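Local coordinates for protein Pbp related beta-lactamase (PDB 2QMI) that probably hydrolyses peptide substrates as a serine peptidase of the beta-lactamase and penicillin-binding protein family, enclosed within a self-compartmentalizing octamer, at residues E12-E16 with R17-G21; K91-F95 with G96-T100; E118-I121 with D122-G126; P275-F279 with G280-Y284. All coordinates share one frame; numbering follows the deposited sequence.

Contact 1: E12-E16 with R17-G21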
loop_
_atom_site.group_PDB
_atom_site.type_symbol
_atom_site.label_atom_id
_atom_site.label_comp_id
_atom_site.label_asym_id
_atom_site.label_seq_id
_atom_site.Cartn_x
_atom_site.Cartn_y
_atom_site.Cartn_z
ATOM N N GLU A 12 -25.436 -29.451 1.140
ATOM C CA GLU A 12 -25.086 -28.514 2.195
ATOM C C GLU A 12 -23.568 -28.452 2.371
ATOM O O GLU A 12 -23.009 -27.383 2.639
ATOM C CB GLU A 12 -25.759 -28.923 3.514
ATOM C CG GLU A 12 -27.287 -29.032 3.421
ATOM C CD GLU A 12 -27.945 -29.311 4.765
ATOM O OE1 GLU A 12 -27.580 -30.311 5.423
ATOM O OE2 GLU A 12 -28.834 -28.529 5.167
ATOM N N LYS A 13 -22.900 -29.593 2.226
ATOM C CA LYS A 13 -21.450 -29.629 2.368
ATOM C C LYS A 13 -20.759 -28.927 1.209
ATOM O O LYS A 13 -19.768 -28.218 1.411
ATOM C CB LYS A 13 -20.947 -31.073 2.479
ATOM C CG LYS A 13 -21.208 -31.695 3.845
ATOM C CD LYS A 13 -20.569 -30.846 4.949
ATOM C CE LYS A 13 -20.899 -31.359 6.329
ATOM N NZ LYS A 13 -20.380 -30.435 7.382
ATOM N N MET A 14 -21.285 -29.119 0.001
ATOM C CA MET A 14 -20.712 -28.488 -1.186
ATOM C C MET A 14 -20.840 -26.970 -1.098
ATOM O O MET A 14 -19.918 -26.235 -1.455
ATOM C CB MET A 14 -21.401 -29.010 -2.456
ATOM C CG MET A 14 -21.106 -30.482 -2.753
ATOM S SD MET A 14 -21.978 -31.139 -4.206
ATOM C CE MET A 14 -20.859 -30.623 -5.511
ATOM N N ALA A 15 -21.987 -26.498 -0.626
ATOM C CA ALA A 15 -22.197 -25.063 -0.477
ATOM C C ALA A 15 -21.208 -24.510 0.556
ATOM O O ALA A 15 -20.450 -23.581 0.287
ATOM C CB ALA A 15 -23.622 -24.791 -0.029
ATOM N N GLU A 16 -21.215 -25.109 1.739
ATOM C CA GLU A 16 -20.347 -24.688 2.831
ATOM C C GLU A 16 -18.849 -24.718 2.541
ATOM O O GLU A 16 -18.130 -23.779 2.879
ATOM C CB GLU A 16 -20.629 -25.541 4.072
ATOM C CG GLU A 16 -19.459 -25.610 5.044
ATOM C CD GLU A 16 -19.668 -26.641 6.137
ATOM O OE1 GLU A 16 -20.626 -26.468 6.922
ATOM O OE2 GLU A 16 -18.878 -27.619 6.210
ATOM N N ARG A 17 -18.372 -25.792 1.925
ATOM C CA ARG A 17 -16.941 -25.923 1.653
ATOM C C ARG A 17 -16.572 -25.502 0.233
ATOM O O ARG A 17 -15.439 -25.714 -0.220
ATOM C CB ARG A 17 -16.507 -27.376 1.924
ATOM C CG ARG A 17 -16.865 -27.888 3.332
ATOM C CD ARG A 17 -15.976 -27.262 4.422
ATOM N NE ARG A 17 -14.640 -27.858 4.433
ATOM C CZ ARG A 17 -14.293 -28.901 5.185
ATOM N NH1 ARG A 17 -13.057 -29.388 5.119
ATOM N NH2 ARG A 17 -15.174 -29.434 6.032
ATOM N N LYS A 18 -17.536 -24.896 -0.456
ATOM C CA LYS A 18 -17.371 -24.437 -1.830
ATOM C C LYS A 18 -16.806 -25.491 -2.781
ATOM O O LYS A 18 -15.740 -25.299 -3.375
ATOM C CB LYS A 18 -16.496 -23.180 -1.881
ATOM C CG LYS A 18 -16.610 -22.443 -3.218
ATOM C CD LYS A 18 -16.254 -20.960 -3.116
ATOM C CE LYS A 18 -16.691 -20.224 -4.384
ATOM N NZ LYS A 18 -16.395 -18.765 -4.370
ATOM N N VAL A 19 -17.521 -26.605 -2.927
ATOM C CA VAL A 19 -17.092 -27.675 -3.827
ATOM C C VAL A 19 -17.874 -27.527 -5.137
ATOM O O VAL A 19 -19.094 -27.386 -5.122
ATOM C CB VAL A 19 -17.362 -29.079 -3.222
ATOM C CG1 VAL A 19 -16.795 -30.156 -4.137
ATOM C CG2 VAL A 19 -16.743 -29.182 -1.826
ATOM N N PRO A 20 -17.177 -27.559 -6.285
ATOM C CA PRO A 20 -17.795 -27.422 -7.612
ATOM C C PRO A 20 -18.790 -28.533 -7.987
ATOM O O PRO A 20 -19.951 -28.261 -8.281
ATOM C CB PRO A 20 -16.592 -27.400 -8.559
ATOM C CG PRO A 20 -15.438 -26.954 -7.673
ATOM C CD PRO A 20 -15.719 -27.709 -6.404
ATOM N N GLY A 21 -18.314 -29.775 -7.991
ATOM C CA GLY A 21 -19.156 -30.901 -8.351
ATOM C C GLY A 21 -18.736 -32.180 -7.649
ATOM O O GLY A 21 -17.616 -32.277 -7.152
#
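Met14 reaches from the last turn of helix 3-16 across to Val19 and Gly21. Its CB already lies 4.1 Å from Val19 CB, and the next atom, CG, stays at 4.0 Å from Val19 CB; the two side chains cross at about a right angle. With CG anti to the carbonyl carbon and SD continuing the chain (chi2 177°), a bend at chi3 (84°) turns CE toward Gly21. CE ends 3.3 Å from Gly21 CA, tighter than usual for two carbons. The turn beside it is a Schellman motif: Lys18, with positive phi, is the C-prime residue, Val19 N bonds to Met14 O (2.8 Å, in the carbonyl plane on a lone pair) and Lys18 N bonds to Ala15 O from well above the carbonyl plane (3.3 Å). The chain thereby turns from the helix into strand 21-28. One residue earlier, Arg17 N takes Lys13 O at 2.8 Å. Glu16 and Arg17 run side by side, and Glu16 OE2 touches Arg17 CD at 3.4 Å, while Glu16 OE1 is bound by Lys364. Trp130 of a neighbouring subunit donates its NE1 to Val19 O.

Contact 2: K91-F95 with G96-T100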
loop_
_atom_site.group_PDB
_atom_site.type_symbol
_atom_site.label_atom_id
_atom_site.label_comp_id
_atom_site.label_asym_id
_atom_site.label_seq_id
_atom_site.Cartn_x
_atom_site.Cartn_y
_atom_site.Cartn_z
ATOM N N LYS A 91 19.513 -49.282 -5.475
ATOM C CA LYS A 91 19.991 -49.843 -4.227
ATOM C C LYS A 91 18.906 -49.710 -3.146
ATOM O O LYS A 91 18.512 -48.598 -2.786
ATOM C CB LYS A 91 21.275 -49.118 -3.807
ATOM C CG LYS A 91 22.205 -49.955 -2.950
ATOM C CD LYS A 91 23.478 -49.189 -2.577
ATOM C CE LYS A 91 24.300 -48.812 -3.808
ATOM N NZ LYS A 91 25.596 -48.168 -3.417
ATOM N N LEU A 92 18.415 -50.854 -2.661
ATOM C CA LEU A 92 17.381 -50.906 -1.620
ATOM C C LEU A 92 17.649 -52.042 -0.626
ATOM O O LEU A 92 16.936 -53.047 -0.609
ATOM C CB LEU A 92 15.998 -51.112 -2.241
ATOM C CG LEU A 92 15.315 -49.962 -2.990
ATOM C CD1 LEU A 92 13.976 -50.436 -3.519
ATOM C CD2 LEU A 92 15.105 -48.776 -2.061
ATOM N N ARG A 93 18.678 -51.877 0.195
ATOM C CA ARG A 93 19.053 -52.880 1.186
ATOM C C ARG A 93 19.551 -52.119 2.410
ATOM O O ARG A 93 20.663 -52.345 2.889
ATOM C CB ARG A 93 20.166 -53.781 0.622
ATOM C CG ARG A 93 20.415 -55.071 1.409
ATOM C CD ARG A 93 21.641 -55.846 0.899
ATOM N NE ARG A 93 21.497 -56.325 -0.477
ATOM C CZ ARG A 93 20.716 -57.337 -0.846
ATOM N NH1 ARG A 93 20.000 -57.997 0.052
ATOM N NH2 ARG A 93 20.642 -57.685 -2.121
ATOM N N PRO A 94 18.726 -51.206 2.944
ATOM C CA PRO A 94 19.127 -50.420 4.117
ATOM C C PRO A 94 19.461 -51.278 5.335
ATOM O O PRO A 94 18.781 -52.260 5.618
ATOM C CB PRO A 94 17.918 -49.522 4.350
ATOM C CG PRO A 94 16.777 -50.417 3.940
ATOM C CD PRO A 94 17.299 -50.998 2.641
ATOM N N PHE A 95 20.512 -50.901 6.053
ATOM C CA PHE A 95 20.922 -51.647 7.238
ATOM C C PHE A 95 21.158 -53.117 6.903
ATOM O O PHE A 95 20.881 -54.002 7.710
ATOM C CB PHE A 95 19.856 -51.518 8.335
ATOM C CG PHE A 95 19.552 -50.097 8.711
ATOM C CD1 PHE A 95 20.525 -49.299 9.318
ATOM C CD2 PHE A 95 18.307 -49.539 8.425
ATOM C CE1 PHE A 95 20.265 -47.960 9.631
ATOM C CE2 PHE A 95 18.030 -48.197 8.733
ATOM C CZ PHE A 95 19.014 -47.404 9.337
ATOM N N GLY A 96 21.655 -53.364 5.695
ATOM C CA GLY A 96 21.943 -54.720 5.269
ATOM C C GLY A 96 20.780 -55.656 4.981
ATOM O O GLY A 96 21.006 -56.779 4.533
ATOM N N GLU A 97 19.551 -55.220 5.236
ATOM C CA GLU A 97 18.373 -56.053 4.986
ATOM C C GLU A 97 17.611 -55.595 3.737
ATOM O O GLU A 97 17.317 -54.411 3.573
ATOM C CB GLU A 97 17.433 -56.021 6.200
ATOM C CG GLU A 97 17.921 -56.793 7.426
ATOM C CD GLU A 97 18.124 -58.276 7.132
ATOM O OE1 GLU A 97 17.325 -58.835 6.347
ATOM O OE2 GLU A 97 19.074 -58.881 7.691
ATOM N N PRO A 98 17.271 -56.539 2.841
ATOM C CA PRO A 98 16.545 -56.268 1.594
ATOM C C PRO A 98 15.076 -55.836 1.685
ATOM O O PRO A 98 14.307 -56.341 2.504
ATOM C CB PRO A 98 16.694 -57.577 0.825
ATOM C CG PRO A 98 16.724 -58.601 1.929
ATOM C CD PRO A 98 17.673 -57.954 2.907
ATOM N N VAL A 99 14.698 -54.895 0.821
ATOM C CA VAL A 99 13.321 -54.419 0.745
ATOM C C VAL A 99 12.630 -55.352 -0.250
ATOM O O VAL A 99 13.128 -55.561 -1.359
ATOM C CB VAL A 99 13.245 -52.964 0.209
ATOM C CG1 VAL A 99 11.803 -52.602 -0.102
ATOM C CG2 VAL A 99 13.825 -51.994 1.228
ATOM N N THR A 100 11.490 -55.918 0.143
ATOM C CA THR A 100 10.765 -56.851 -0.723
ATOM C C THR A 100 9.508 -56.250 -1.342
ATOM O O THR A 100 9.063 -55.171 -0.939
ATOM C CB THR A 100 10.330 -58.097 0.053
ATOM O OG1 THR A 100 9.344 -57.722 1.021
ATOM C CG2 THR A 100 11.521 -58.736 0.760
HETATM O O HOH W 1 15.518 -55.017 -2.495
#
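Arg93 leaves the backbone with CG anti to its own N (chi1 -166°) and then bends at chi3 (-64°), which carries the guanidinium over toward Pro98; Val99, across from Leu92, sets CG2 anti to its carbonyl carbon, which places it against the Pro94 ring. In the first case Arg93 NH1 comes to 3.4 Å from Pro98 CB, and on the way Arg93 CG passes 3.6 Å from Gly96 O. In the second, Val99 CG2 meets Pro94 CD at 3.9 Å, the two side chains crossing at about a right angle, while the CB atoms of Leu92 and Val99 sit 4.1 Å apart. The reversal between them is a type I' beta-turn over residues 94-97: Phe95 and Gly96 both have positive phi, and Glu97 N bonds to Pro94 O at 3.1 Å. Further from the turn, Val99 N bonds to Leu92 O at 3.2 Å with a fairly straight N-H (159°). The loop leads into helix 101-105, whose N-cap is Thr100. The Arg93 guanidinium has its salt bridge with Glu85, and Pro98 CB merely packs obliquely against NH1. Leu92 O also accepts from a water that donates a second bond to Val99 O at 2.7 Å; two donors thus satisfy the Leu92 carbonyl, and the water ties the two limbs together.

Contact 3: E118-I121 with D122-G126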
loop_
_atom_site.group_PDB
_atom_site.type_symbol
_atom_site.label_atom_id
_atom_site.label_comp_id
_atom_site.label_asym_id
_atom_site.label_seq_id
_atom_site.Cartn_x
_atom_site.Cartn_y
_atom_site.Cartn_z
ATOM N N GLU A 118 4.190 -34.431 -3.541
ATOM C CA GLU A 118 3.847 -33.114 -3.008
ATOM C C GLU A 118 4.500 -32.011 -3.842
ATOM O O GLU A 118 3.838 -31.054 -4.248
ATOM C CB GLU A 118 4.305 -32.981 -1.549
ATOM C CG GLU A 118 3.496 -33.797 -0.549
ATOM C CD GLU A 118 3.859 -35.274 -0.537
ATOM O OE1 GLU A 118 4.777 -35.688 -1.282
ATOM O OE2 GLU A 118 3.222 -36.022 0.238
ATOM N N ALA A 119 5.800 -32.153 -4.094
ATOM C CA ALA A 119 6.550 -31.172 -4.882
ATOM C C ALA A 119 6.085 -31.113 -6.336
ATOM O O ALA A 119 5.942 -30.034 -6.899
ATOM C CB ALA A 119 8.033 -31.484 -4.828
ATOM N N PHE A 120 5.849 -32.276 -6.935
ATOM C CA PHE A 120 5.401 -32.349 -8.320
ATOM C C PHE A 120 4.078 -31.624 -8.538
ATOM O O PHE A 120 3.996 -30.683 -9.326
ATOM C CB PHE A 120 5.238 -33.810 -8.762
ATOM C CG PHE A 120 4.598 -33.966 -10.125
ATOM C CD1 PHE A 120 5.226 -33.478 -11.267
ATOM C CD2 PHE A 120 3.366 -34.593 -10.262
ATOM C CE1 PHE A 120 4.632 -33.617 -12.525
ATOM C CE2 PHE A 120 2.767 -34.735 -11.516
ATOM C CZ PHE A 120 3.402 -34.247 -12.646
ATOM N N ILE A 121 3.037 -32.079 -7.849
ATOM C CA ILE A 121 1.720 -31.479 -7.994
ATOM C C ILE A 121 1.698 -29.992 -7.643
ATOM O O ILE A 121 1.060 -29.200 -8.337
ATOM C CB ILE A 121 0.683 -32.247 -7.144
ATOM C CG1 ILE A 121 0.561 -33.679 -7.677
ATOM C CG2 ILE A 121 -0.672 -31.547 -7.184
ATOM C CD1 ILE A 121 -0.319 -34.581 -6.848
ATOM N N ASP A 122 2.404 -29.610 -6.582
ATOM C CA ASP A 122 2.436 -28.211 -6.166
ATOM C C ASP A 122 2.915 -27.290 -7.292
ATOM O O ASP A 122 2.287 -26.276 -7.584
ATOM C CB ASP A 122 3.344 -28.038 -4.946
ATOM C CG ASP A 122 3.264 -26.637 -4.350
ATOM O OD1 ASP A 122 2.189 -26.277 -3.829
ATOM O OD2 ASP A 122 4.270 -25.895 -4.408
ATOM N N GLY A 123 4.032 -27.644 -7.921
ATOM C CA GLY A 123 4.552 -26.817 -8.995
ATOM C C GLY A 123 3.653 -26.812 -10.217
ATOM O O GLY A 123 3.556 -25.816 -10.927
ATOM N N MET A 124 2.980 -27.928 -10.457
ATOM C CA MET A 124 2.102 -28.047 -11.608
ATOM C C MET A 124 0.845 -27.189 -11.493
ATOM O O MET A 124 0.121 -27.028 -12.471
ATOM C CB MET A 124 1.720 -29.513 -11.813
ATOM C CG MET A 124 1.839 -30.010 -13.248
ATOM S SD MET A 124 3.467 -29.732 -14.024
ATOM C CE MET A 124 4.524 -30.501 -12.845
ATOM N N VAL A 125 0.580 -26.636 -10.309
ATOM C CA VAL A 125 -0.610 -25.797 -10.124
ATOM C C VAL A 125 -0.295 -24.362 -9.674
ATOM O O VAL A 125 -1.081 -23.738 -8.963
ATOM C CB VAL A 125 -1.606 -26.424 -9.101
ATOM C CG1 VAL A 125 -2.063 -27.795 -9.583
ATOM C CG2 VAL A 125 -0.958 -26.531 -7.725
ATOM N N GLY A 126 0.856 -23.845 -10.086
ATOM C CA GLY A 126 1.234 -22.491 -9.716
ATOM C C GLY A 126 1.985 -22.368 -8.401
ATOM O O GLY A 126 2.389 -21.266 -8.018
#
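Three i to i+4 bonds run through helix 116-124, Asp122 N to Glu118 O (3.1 Å), Gly123 N to Ala119 O (3.2 Å) and Met124 N to Phe120 O (3.1 Å). One turn apart, Phe120 and Met124 come off the same flank. Phe120 sets CG anti to its backbone N (chi1 172°), and Met124 folds twice, at chi2 and chi3, so that its thioether turns back toward the ring. The sulfur stands 5.1 Å from the ring centroid and 43° off the ring normal, an oblique approach. This is a Met-aromatic contact, formed between residues i and i+4 of a helix and placed at a subunit boundary: Tyr40 of a neighbouring subunit packs on Phe120, and Arg46 of that same subunit on Met124. Val133 and Pro228 of the same chain also touch the Phe120 side chain. On the other flank Asp122 CB presses to 3.1 Å from Glu118 O. Glu118 turns its carboxylate to a different neighbouring subunit, where Tyr442 OH bonds to OE2; that tyrosine belongs to the octamerisation domain. Further on, both methyls of Val125 close on Ile121 O, CG2 at 3.4 Å and CG1 at 3.6 Å.

Contact 4: P275-F279 with G280-Y284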
loop_
_atom_site.group_PDB
_atom_site.type_symbol
_atom_site.label_atom_id
_atom_site.label_comp_id
_atom_site.label_asym_id
_atom_site.label_seq_id
_atom_site.Cartn_x
_atom_site.Cartn_y
_atom_site.Cartn_z
ATOM N N PRO A 275 -0.962 -44.718 11.134
ATOM C CA PRO A 275 -1.163 -43.579 12.050
ATOM C C PRO A 275 -2.622 -43.106 12.046
ATOM O O PRO A 275 -3.234 -42.923 13.096
ATOM C CB PRO A 275 -0.218 -42.506 11.487
ATOM C CG PRO A 275 0.849 -43.302 10.766
ATOM C CD PRO A 275 0.038 -44.392 10.098
ATOM N N TRP A 276 -3.160 -42.919 10.845
ATOM C CA TRP A 276 -4.540 -42.475 10.614
ATOM C C TRP A 276 -5.583 -43.258 11.389
ATOM O O TRP A 276 -6.339 -44.044 10.811
ATOM C CB TRP A 276 -4.858 -42.574 9.123
ATOM C CG TRP A 276 -4.183 -41.514 8.311
ATOM C CD1 TRP A 276 -3.616 -41.656 7.071
ATOM C CD2 TRP A 276 -4.041 -40.129 8.663
ATOM N NE1 TRP A 276 -3.130 -40.438 6.629
ATOM C CE2 TRP A 276 -3.378 -39.487 7.588
ATOM C CE3 TRP A 276 -4.412 -39.366 9.783
ATOM C CZ2 TRP A 276 -3.075 -38.119 7.602
ATOM C CZ3 TRP A 276 -4.111 -38.004 9.794
ATOM C CH2 TRP A 276 -3.449 -37.397 8.706
ATOM N N GLU A 277 -5.642 -43.025 12.694
ATOM C CA GLU A 277 -6.592 -43.725 13.547
ATOM C C GLU A 277 -7.882 -42.925 13.689
ATOM O O GLU A 277 -7.886 -41.798 14.212
ATOM C CB GLU A 277 -5.968 -43.956 14.917
ATOM C CG GLU A 277 -6.466 -45.202 15.613
ATOM C CD GLU A 277 -5.425 -45.762 16.574
ATOM O OE1 GLU A 277 -5.649 -46.859 17.146
ATOM O OE2 GLU A 277 -4.374 -45.093 16.749
ATOM N N ILE A 278 -8.978 -43.515 13.225
ATOM C CA ILE A 278 -10.268 -42.857 13.296
ATOM C C ILE A 278 -11.270 -43.673 14.101
ATOM O O ILE A 278 -11.845 -43.176 15.067
ATOM C CB ILE A 278 -10.839 -42.607 11.884
ATOM C CG1 ILE A 278 -9.848 -41.766 11.071
ATOM C CG2 ILE A 278 -12.184 -41.889 11.989
ATOM C CD1 ILE A 278 -10.263 -41.525 9.625
ATOM N N PHE A 279 -11.468 -44.926 13.706
ATOM C CA PHE A 279 -12.411 -45.805 14.391
ATOM C C PHE A 279 -11.734 -46.782 15.357
ATOM O O PHE A 279 -12.388 -47.341 16.238
ATOM C CB PHE A 279 -13.235 -46.580 13.358
ATOM C CG PHE A 279 -14.097 -45.700 12.492
ATOM C CD1 PHE A 279 -15.339 -45.261 12.940
ATOM C CD2 PHE A 279 -13.643 -45.268 11.248
ATOM C CE1 PHE A 279 -16.114 -44.403 12.168
ATOM C CE2 PHE A 279 -14.408 -44.408 10.462
ATOM C CZ PHE A 279 -15.648 -43.972 10.923
ATOM N N GLY A 280 -10.434 -47.005 15.201
ATOM C CA GLY A 280 -9.774 -47.926 16.113
ATOM C C GLY A 280 -8.395 -48.407 15.718
ATOM O O GLY A 280 -7.422 -47.657 15.796
ATOM N N GLY A 281 -8.298 -49.669 15.321
ATOM C CA GLY A 281 -7.017 -50.217 14.918
ATOM C C GLY A 281 -6.933 -50.423 13.417
ATOM O O GLY A 281 -6.679 -51.533 12.948
ATOM N N GLU A 282 -7.162 -49.362 12.647
ATOM C CA GLU A 282 -7.072 -49.494 11.198
ATOM C C GLU A 282 -5.624 -49.755 10.794
ATOM O O GLU A 282 -4.698 -49.257 11.428
ATOM C CB GLU A 282 -7.599 -48.236 10.486
ATOM C CG GLU A 282 -7.501 -46.958 11.273
ATOM C CD GLU A 282 -8.707 -46.729 12.177
ATOM O OE1 GLU A 282 -9.848 -46.698 11.664
ATOM O OE2 GLU A 282 -8.504 -46.568 13.399
ATOM N N GLY A 283 -5.442 -50.549 9.744
ATOM C CA GLY A 283 -4.110 -50.872 9.271
ATOM C C GLY A 283 -4.009 -50.786 7.758
ATOM O O GLY A 283 -4.872 -50.198 7.102
ATOM N N TYR A 284 -2.954 -51.369 7.200
ATOM C CA TYR A 284 -2.751 -51.340 5.761
ATOM C C TYR A 284 -2.549 -52.742 5.199
ATOM O O TYR A 284 -1.805 -53.550 5.758
ATOM C CB TYR A 284 -1.529 -50.472 5.408
ATOM C CG TYR A 284 -1.620 -49.806 4.045
ATOM C CD1 TYR A 284 -2.358 -48.635 3.869
ATOM C CD2 TYR A 284 -0.989 -50.360 2.925
ATOM C CE1 TYR A 284 -2.472 -48.028 2.611
ATOM C CE2 TYR A 284 -1.097 -49.765 1.659
ATOM C CZ TYR A 284 -1.842 -48.601 1.511
ATOM O OH TYR A 284 -1.973 -48.017 0.269
#
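Glu282 OE1 stands at the edge of the Phe279 ring, near the ring plane and 4.1 Å from Phe279 CD2, while Ile278 CG2 lies over one face, 3.6 Å above the plane and offset toward the rim. Ring and carboxylate planes are 41° apart, and Phe294 meets the ring edge-to-face. These residues form the loop that joins strands 272-273 and 283-284, neighbours at one end of the antiparallel sheet in the beta-lactamase fold. The Glu282 carboxylate organises the loop from inside. Its OE1 takes Phe279 N on the syn side at 3.2 Å, and its OE2 takes Ile278 N in a weak bond of 3.1 Å. An unstaggered chi1 (27°) and a bend at chi2 bring the carboxylate back to the N-H groups of residues 278-280, with CG passing 3.2 Å from Trp276 O. Those backbone N-H groups would favour the ionised form of Glu282, which burial alone would oppose. Glu277 has its own charge paired by Lys273; its very short approach to Gly280 O is doubtful. Ile278 O accepts from Arg422 of a neighbouring subunit. Gly280, at backbone angles that suit glycine, completes the grip: its N donates to Glu282 OE2 at 2.7 Å, from 19° out of the carboxylate plane.

Overall arrangement
All four contacts are local turns or helix ends within the beta-lactamase-type part of the chain, and none touches another. Contacts 1 and 2 lie on opposite sides of the chain's centre, their centres 46 Å apart. Contacts 3 and 4 come nearest, about 10 Å between closest atoms, and both pack against the same neighbouring subunit, which offers its barrel of the octamerisation domain. Side chains of both also lie near, without touching, the residues of an SxxK pattern that probably marks the active site; contact 4 adds Tyr284, bonded to His302 of that group. Contact 2 stays apart from other subunits, and its Pro98 side chain is about 13 Å from a bound lutetium ion.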